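Local coordinates for VIN1 (Oscarella pearsei, PDB 6BFI), which binds actin filaments and may play a role in cell-cell adhesion, as a sponge member of the vinculin/alpha-catenin family, at residues E324-Q327 / I328-E331. Residues are numbered along the deposited sequence; the frame is centred on the assembly and turned at random.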
loop_
_atom_site.group_PDB
_atom_site.type_symbol
_atom_site.label_atom_id
_atom_site.label_comp_id
_atom_site.label_asym_id
_atom_site.label_seq_id
_atom_site.Cartn_x
_atom_site.Cartn_y
_atom_site.Cartn_z
ATOM N N GLU A 324 9.404 -32.971 9.085
ATOM C CA GLU A 324 10.479 -32.953 10.071
ATOM C C GLU A 324 10.112 -32.065 11.253
ATOM O O GLU A 324 10.298 -32.447 12.417
ATOM C CB GLU A 324 11.780 -32.477 9.425
ATOM C CG GLU A 324 12.967 -32.452 10.377
ATOM C CD GLU A 324 14.245 -31.977 9.711
ATOM O OE1 GLU A 324 14.188 -31.002 8.934
ATOM O OE2 GLU A 324 15.307 -32.588 9.961
ATOM N N LEU A 325 9.573 -30.875 10.968
ATOM C CA LEU A 325 9.171 -29.973 12.045
ATOM C C LEU A 325 8.042 -30.571 12.876
ATOM O O LEU A 325 8.029 -30.430 14.105
ATOM C CB LEU A 325 8.766 -28.617 11.470
ATOM C CG LEU A 325 9.890 -27.582 11.424
ATOM C CD1 LEU A 325 9.564 -26.470 10.442
ATOM C CD2 LEU A 325 10.131 -27.015 12.816
ATOM N N ASP A 326 7.089 -31.246 12.229
ATOM C CA ASP A 326 6.032 -31.919 12.977
ATOM C C ASP A 326 6.602 -32.992 13.897
ATOM O O ASP A 326 6.159 -33.139 15.044
ATOM C CB ASP A 326 5.007 -32.523 12.018
ATOM C CG ASP A 326 3.738 -31.700 11.927
ATOM O OD1 ASP A 326 3.331 -31.117 12.955
ATOM O OD2 ASP A 326 3.146 -31.636 10.828
ATOM N N GLN A 327 7.590 -33.750 13.414
ATOM C CA GLN A 327 8.220 -34.762 14.257
ATOM C C GLN A 327 8.907 -34.126 15.460
ATOM O O GLN A 327 8.769 -34.608 16.594
ATOM C CB GLN A 327 9.217 -35.582 13.437
ATOM C CG GLN A 327 9.830 -36.748 14.191
ATOM C CD GLN A 327 8.815 -37.822 14.535
ATOM O OE1 GLN A 327 7.767 -37.932 13.896
ATOM N NE2 GLN A 327 9.121 -38.621 15.552
ATOM N N ILE A 328 9.646 -33.035 15.235
ATOM C CA ILE A 328 10.275 -32.325 16.347
ATOM C C ILE A 328 9.221 -31.848 17.340
ATOM O O ILE A 328 9.437 -31.874 18.558
ATOM C CB ILE A 328 11.131 -31.156 15.823
ATOM C CG1 ILE A 328 12.312 -31.684 15.007
ATOM C CG2 ILE A 328 11.631 -30.297 16.973
ATOM C CD1 ILE A 328 13.288 -30.608 14.582
ATOM N N LEU A 329 8.059 -31.419 16.839
ATOM C CA LEU A 329 6.993 -30.974 17.733
ATOM C C LEU A 329 6.468 -32.123 18.583
ATOM O O LEU A 329 6.243 -31.960 19.789
ATOM C CB LEU A 329 5.860 -30.339 16.926
ATOM C CG LEU A 329 5.851 -28.809 16.892
ATOM C CD1 LEU A 329 7.194 -28.265 16.433
ATOM C CD2 LEU A 329 4.729 -28.300 16.000
ATOM N N LYS A 330 6.265 -33.294 17.972
ATOM C CA LYS A 330 5.833 -34.457 18.740
ATOM C C LYS A 330 6.855 -34.818 19.810
ATOM O O LYS A 330 6.488 -35.149 20.945
ATOM C CB LYS A 330 5.587 -35.638 17.803
ATOM C CG LYS A 330 4.541 -35.362 16.736
ATOM C CD LYS A 330 4.778 -36.202 15.492
ATOM C CE LYS A 330 3.898 -35.741 14.339
ATOM N NZ LYS A 330 4.226 -36.441 13.066
ATOM N N GLU A 331 8.146 -34.747 19.470
ATOM C CA GLU A 331 9.188 -35.032 20.454
ATOM C C GLU A 331 9.161 -34.026 21.600
ATOM O O GLU A 331 9.312 -34.402 22.770
ATOM C CB GLU A 331 10.557 -35.041 19.774
ATOM C CG GLU A 331 10.755 -36.201 18.808
ATOM C CD GLU A 331 12.084 -36.140 18.077
ATOM O OE1 GLU A 331 12.366 -35.110 17.429
ATOM O OE2 GLU A 331 12.852 -37.122 18.157
#
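Glu-324 O accepts the backbone N-H of Ile-328 at 3.0 Å. Ile-328 CG1 sits beyond the same oxygen and to one side, 3.4 Å away, because chi1 of -66° sets it beside its own backbone N. The carbonyl of Leu-325 takes the N-H of Leu-329, and Leu-329 CD1 folds back to 3.3 Å from Leu-325 O. These i to i+4 bonds make a regular alpha-helical turn within helix 312-338. In the helical bundle typical of the vinculin family, Leu-325 and Leu-329 are buried on the side facing helix 289-306. Leu-325 also touches helix 344-375, as does Ile-328, through Leu-360 and Ala-353 respectively. Asp-326 O receives the N-H of Lys-330 at 2.9 Å. The lysine chain runs back past this carbonyl, with CG 3.2 Å from Asp-326 O, and its CE comes alongside Asp-326 CB at 4.1 Å. The charged ends do not meet; the carboxylate instead forms a salt bridge with Arg-303. Gln-327 bends at chi2 (67°) and crosses Lys-330 at about a right angle, with OE1 3.8 Å from Lys-330 CD. Gln-327 O bonds to the N-H of Glu-331, whose CG packs against that oxygen.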